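Local coordinates for protein 3-oxo-tetronate kinase (Cupriavidus necator, PDB 5DMH) that phosphorylates 3-oxo-tetronate at its 4-position with ATP, giving 3-oxo-tetronate 4-phosphate and ADP, at residues A[157-170]-A[179-191]. Numbering follows the deposited sequence.
Sequences IFRGHLFVGDALLN and LTPMTDASLVRVL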
loop_
_atom_site.group_PDB
_atom_site.type_symbol
_atom_site.label_atom_id
_atom_site.label_comp_id
_atom_site.label_asym_id
_atom_site.label_seq_id
_atom_site.Cartn_x
_atom_site.Cartn_y
_atom_site.Cartn_z
ATOM N N ILE A 157 -3.412 -11.415 13.723
ATOM C CA ILE A 157 -3.963 -10.620 14.811
ATOM C C ILE A 157 -4.733 -11.517 15.798
ATOM O O ILE A 157 -5.605 -12.270 15.396
ATOM C CB ILE A 157 -4.932 -9.505 14.327
ATOM C CG1 ILE A 157 -4.266 -8.608 13.285
ATOM C CG2 ILE A 157 -5.345 -8.634 15.495
ATOM C CD1 ILE A 157 -5.240 -7.726 12.572
ATOM N N PHE A 158 -4.330 -11.444 17.060
ATOM C CA PHE A 158 -4.875 -12.267 18.153
ATOM C C PHE A 158 -5.104 -11.375 19.361
ATOM O O PHE A 158 -4.192 -10.711 19.839
ATOM C CB PHE A 158 -3.920 -13.422 18.510
ATOM C CG PHE A 158 -4.427 -14.315 19.624
ATOM C CD1 PHE A 158 -5.304 -15.353 19.345
ATOM C CD2 PHE A 158 -4.036 -14.118 20.937
ATOM C CE1 PHE A 158 -5.750 -16.176 20.354
ATOM C CE2 PHE A 158 -4.497 -14.939 21.944
ATOM C CZ PHE A 158 -5.334 -15.975 21.655
ATOM N N ARG A 159 -6.335 -11.370 19.877
ATOM C CA ARG A 159 -6.721 -10.478 20.976
ATOM C C ARG A 159 -6.285 -9.041 20.701
ATOM O O ARG A 159 -5.885 -8.316 21.596
ATOM C CB ARG A 159 -6.225 -10.996 22.319
ATOM C CG ARG A 159 -6.882 -12.334 22.699
ATOM C CD ARG A 159 -6.463 -12.866 24.069
ATOM N NE ARG A 159 -7.214 -14.081 24.364
ATOM C CZ ARG A 159 -8.410 -14.107 24.957
ATOM N NH1 ARG A 159 -9.008 -12.995 25.347
ATOM N NH2 ARG A 159 -9.018 -15.259 25.145
ATOM N N GLY A 160 -6.396 -8.671 19.436
ATOM C CA GLY A 160 -6.157 -7.322 18.966
ATOM C C GLY A 160 -4.698 -6.966 18.782
ATOM O O GLY A 160 -4.399 -5.843 18.376
ATOM N N HIS A 161 -3.808 -7.919 19.080
ATOM C CA HIS A 161 -2.373 -7.705 19.026
ATOM C C HIS A 161 -1.842 -8.200 17.670
ATOM O O HIS A 161 -2.131 -9.313 17.228
ATOM C CB HIS A 161 -1.674 -8.441 20.195
ATOM C CG HIS A 161 -1.871 -7.786 21.532
ATOM N ND1 HIS A 161 -3.104 -7.687 22.137
ATOM C CD2 HIS A 161 -0.993 -7.181 22.372
ATOM C CE1 HIS A 161 -2.978 -7.073 23.303
ATOM N NE2 HIS A 161 -1.718 -6.723 23.454
ATOM N N LEU A 162 -1.044 -7.366 17.011
ATOM C CA LEU A 162 -0.509 -7.698 15.705
ATOM C C LEU A 162 0.857 -8.409 15.779
ATOM O O LEU A 162 1.798 -7.936 16.427
ATOM C CB LEU A 162 -0.403 -6.416 14.864
ATOM C CG LEU A 162 0.131 -6.521 13.437
ATOM C CD1 LEU A 162 -0.643 -7.483 12.571
ATOM C CD2 LEU A 162 0.136 -5.154 12.810
ATOM N N PHE A 163 0.929 -9.556 15.107
ATOM C CA PHE A 163 2.132 -10.381 14.980
ATOM C C PHE A 163 2.652 -10.382 13.541
ATOM O O PHE A 163 1.881 -10.393 12.566
ATOM C CB PHE A 163 1.869 -11.843 15.416
ATOM C CG PHE A 163 1.624 -12.002 16.904
ATOM C CD1 PHE A 163 0.387 -11.718 17.437
ATOM C CD2 PHE A 163 2.624 -12.464 17.753
ATOM C CE1 PHE A 163 0.162 -11.847 18.802
ATOM C CE2 PHE A 163 2.397 -12.586 19.110
ATOM C CZ PHE A 163 1.169 -12.290 19.624
ATOM N N VAL A 164 3.976 -10.291 13.451
ATOM C CA VAL A 164 4.726 -10.500 12.228
ATOM C C VAL A 164 5.552 -11.768 12.427
ATOM O O VAL A 164 6.516 -11.805 13.218
ATOM C CB VAL A 164 5.662 -9.279 11.954
ATOM C CG1 VAL A 164 6.497 -9.503 10.722
ATOM C CG2 VAL A 164 4.841 -8.014 11.828
ATOM N N GLY A 165 5.190 -12.819 11.707
ATOM C CA GLY A 165 5.654 -14.157 12.043
ATOM C C GLY A 165 5.317 -14.439 13.492
ATOM O O GLY A 165 4.203 -14.181 13.887
ATOM N N ASP A 166 6.270 -14.935 14.286
ATOM C CA ASP A 166 6.051 -15.128 15.713
ATOM C C ASP A 166 6.464 -13.937 16.584
ATOM O O ASP A 166 6.506 -14.052 17.810
ATOM C CB ASP A 166 6.785 -16.367 16.240
ATOM C CG ASP A 166 6.259 -17.663 15.686
ATOM O OD1 ASP A 166 5.068 -17.771 15.360
ATOM O OD2 ASP A 166 7.055 -18.611 15.583
ATOM N N ALA A 167 6.752 -12.795 15.984
ATOM C CA ALA A 167 7.112 -11.613 16.768
ATOM C C ALA A 167 5.954 -10.635 16.815
ATOM O O ALA A 167 5.245 -10.451 15.835
ATOM C CB ALA A 167 8.333 -10.925 16.182
ATOM N N LEU A 168 5.789 -10.006 17.967
ATOM C CA LEU A 168 4.907 -8.851 18.104
ATOM C C LEU A 168 5.428 -7.734 17.191
ATOM O O LEU A 168 6.652 -7.632 16.916
ATOM C CB LEU A 168 4.909 -8.359 19.547
ATOM C CG LEU A 168 4.177 -9.219 20.586
ATOM C CD1 LEU A 168 4.630 -8.864 22.012
ATOM C CD2 LEU A 168 2.706 -9.060 20.411
ATOM N N LEU A 169 4.508 -6.899 16.753
ATOM C CA LEU A 169 4.801 -5.794 15.846
ATOM C C LEU A 169 5.992 -4.979 16.297
ATOM O O LEU A 169 6.845 -4.592 15.479
ATOM C CB LEU A 169 3.583 -4.874 15.749
ATOM C CG LEU A 169 3.661 -3.601 14.902
ATOM C CD1 LEU A 169 3.842 -3.995 13.439
ATOM C CD2 LEU A 169 2.392 -2.757 15.066
ATOM N N ASN A 170 6.049 -4.713 17.598
ATOM C CA ASN A 170 7.043 -3.811 18.156
ATOM C C ASN A 170 8.389 -4.483 18.454
ATOM O O ASN A 170 9.314 -3.848 18.944
ATOM C CB ASN A 170 6.484 -3.145 19.409
ATOM C CG ASN A 170 6.198 -4.150 20.513
ATOM O OD1 ASN A 170 5.626 -5.203 20.260
ATOM N ND2 ASN A 170 6.643 -3.856 21.717
ATOM N N LEU A 179 9.673 6.754 9.667
ATOM C CA LEU A 179 8.569 7.708 9.771
ATOM C C LEU A 179 7.491 7.401 10.809
ATOM O O LEU A 179 6.998 8.325 11.464
ATOM C CB LEU A 179 7.876 7.792 8.418
ATOM C CG LEU A 179 8.346 8.805 7.380
ATOM C CD1 LEU A 179 9.786 9.155 7.487
ATOM C CD2 LEU A 179 7.958 8.346 5.965
ATOM N N THR A 180 7.069 6.140 10.881
ATOM C CA THR A 180 6.043 5.703 11.814
ATOM C C THR A 180 6.543 4.494 12.615
ATOM O O THR A 180 6.099 3.357 12.379
ATOM C CB THR A 180 4.740 5.335 11.093
ATOM O OG1 THR A 180 5.001 4.357 10.090
ATOM C CG2 THR A 180 4.132 6.552 10.445
ATOM N N PRO A 181 7.466 4.740 13.552
ATOM C CA PRO A 181 7.927 3.635 14.387
ATOM C C PRO A 181 6.736 3.106 15.201
ATOM O O PRO A 181 6.043 3.888 15.844
ATOM C CB PRO A 181 8.991 4.280 15.272
ATOM C CG PRO A 181 8.654 5.745 15.303
ATOM C CD PRO A 181 8.030 6.032 13.973
HETATM N N MSE A 182 6.547 1.789 15.171
HETATM C CA MSE A 182 5.433 1.140 15.861
HETATM C C MSE A 182 5.965 0.468 17.103
HETATM O O MSE A 182 6.613 -0.577 17.029
HETATM C CB MSE A 182 4.771 0.140 14.916
HETATM C CG MSE A 182 4.469 0.724 13.564
HETATM SE SE MSE A 182 3.236 2.275 13.668
HETATM C CE MSE A 182 1.700 1.277 14.269
ATOM N N THR A 183 5.714 1.084 18.252
ATOM C CA THR A 183 6.259 0.591 19.502
ATOM C C THR A 183 5.231 -0.159 20.373
ATOM O O THR A 183 5.552 -0.570 21.479
ATOM C CB THR A 183 6.883 1.719 20.325
ATOM O OG1 THR A 183 5.882 2.684 20.646
ATOM C CG2 THR A 183 7.970 2.387 19.532
ATOM N N ASP A 184 4.023 -0.340 19.850
ATOM C CA ASP A 184 2.896 -0.943 20.593
ATOM C C ASP A 184 2.151 -1.915 19.677
ATOM O O ASP A 184 1.651 -1.519 18.645
ATOM C CB ASP A 184 1.928 0.162 21.059
ATOM C CG ASP A 184 0.849 -0.350 22.021
ATOM O OD1 ASP A 184 0.726 -1.586 22.206
ATOM O OD2 ASP A 184 0.134 0.499 22.602
ATOM N N ALA A 185 2.068 -3.190 20.060
ATOM C CA ALA A 185 1.432 -4.200 19.219
ATOM C C ALA A 185 -0.049 -4.307 19.471
ATOM O O ALA A 185 -0.749 -5.006 18.746
ATOM C CB ALA A 185 2.089 -5.570 19.416
ATOM N N SER A 186 -0.526 -3.626 20.501
ATOM C CA SER A 186 -1.961 -3.633 20.816
ATOM C C SER A 186 -2.750 -2.653 19.916
ATOM O O SER A 186 -2.785 -1.438 20.146
ATOM C CB SER A 186 -2.181 -3.326 22.291
ATOM O OG SER A 186 -3.572 -3.301 22.570
ATOM N N LEU A 187 -3.336 -3.182 18.860
ATOM C CA LEU A 187 -3.980 -2.355 17.861
ATOM C C LEU A 187 -5.213 -1.637 18.413
ATOM O O LEU A 187 -5.578 -0.582 17.920
ATOM C CB LEU A 187 -4.389 -3.195 16.658
ATOM C CG LEU A 187 -3.290 -3.898 15.867
ATOM C CD1 LEU A 187 -3.856 -4.552 14.594
ATOM C CD2 LEU A 187 -2.179 -2.920 15.517
ATOM N N VAL A 188 -5.860 -2.207 19.430
ATOM C CA VAL A 188 -7.022 -1.536 20.025
ATOM C C VAL A 188 -6.570 -0.241 20.680
ATOM O O VAL A 188 -7.136 0.833 20.428
ATOM C CB VAL A 188 -7.781 -2.441 21.026
ATOM C CG1 VAL A 188 -8.828 -1.637 21.775
ATOM C CG2 VAL A 188 -8.403 -3.596 20.302
ATOM N N ARG A 189 -5.480 -0.330 21.438
ATOM C CA ARG A 189 -4.905 0.837 22.119
ATOM C C ARG A 189 -4.334 1.846 21.097
ATOM O O ARG A 189 -4.587 3.040 21.192
ATOM C CB ARG A 189 -3.832 0.353 23.093
ATOM C CG ARG A 189 -3.162 1.394 23.964
ATOM C CD ARG A 189 -2.447 0.703 25.135
ATOM N NE ARG A 189 -1.436 -0.250 24.674
ATOM C CZ ARG A 189 -0.948 -1.267 25.394
ATOM N NH1 ARG A 189 -1.369 -1.495 26.631
ATOM N NH2 ARG A 189 -0.024 -2.062 24.877
ATOM N N VAL A 190 -3.604 1.348 20.112
ATOM C CA VAL A 190 -3.017 2.204 19.078
ATOM C C VAL A 190 -4.113 2.962 18.315
ATOM O O VAL A 190 -4.041 4.168 18.152
ATOM C CB VAL A 190 -2.148 1.372 18.102
ATOM C CG1 VAL A 190 -1.724 2.190 16.875
ATOM C CG2 VAL A 190 -0.924 0.809 18.822
ATOM N N LEU A 191 -5.135 2.251 17.854
ATOM C CA LEU A 191 -6.187 2.884 17.081
ATOM C C LEU A 191 -6.995 3.857 17.947
ATOM O O LEU A 191 -7.367 4.962 17.485
ATOM C CB LEU A 191 -7.111 1.825 16.460
ATOM C CG LEU A 191 -8.225 2.325 15.521
ATOM C CD1 LEU A 191 -7.697 3.299 14.455
ATOM C CD2 LEU A 191 -8.904 1.143 14.871
HETATM O O HOH W 1 8.071 -1.106 22.507
#
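His-161 and Ser-186 form a single beta bridge that ties the small antiparallel sheet of the sugar-binding domain to the loop before helix 187-193, whose N-cap is Ser-186, showing how two backbone bonds can tie a loop and the first helical residue to a strand and its turn. Leu-162 N donates to Ala-185 O (2.9 Å) in the carbonyl plane, and Leu-187 N donates to Gly-160 O (2.9 Å), bent to 147° at the hydrogen. From the loop, Asp-184 makes an Asx turn: its OD1 accepts Ser-186 N from one face of the carboxylate and helical Arg-189 NH2 from the other, while Arg-189 NE donates to Asp-184 OD2 (2.7 Å) in a side-on salt bridge; Arg-193 also bridges OD2. Ser-186 CB makes a CH-pi contact over one face of His-161, whose ND1 bonds Arg-159 O in the ring plane, helping set the ring's rotation. Apolar contacts flank the bridge. Leu-187 CG, anti to the carbonyl carbon (chi1 -62°), lies near Gly-160 O; extended chi2 (-173°) then sets CD1 against Leu-162 CB and Ile-157 CD1. Ala-185 CB touches Leu-168 CD2, Leu-169 CB and Asn-170 OD1; Leu-169 CD2 reaches CB of Met-182, a selenomethionine residue. At the far end, one water accepts from Asn-170 ND2 (3.2 Å) and donates to Thr-183 O (2.8 Å).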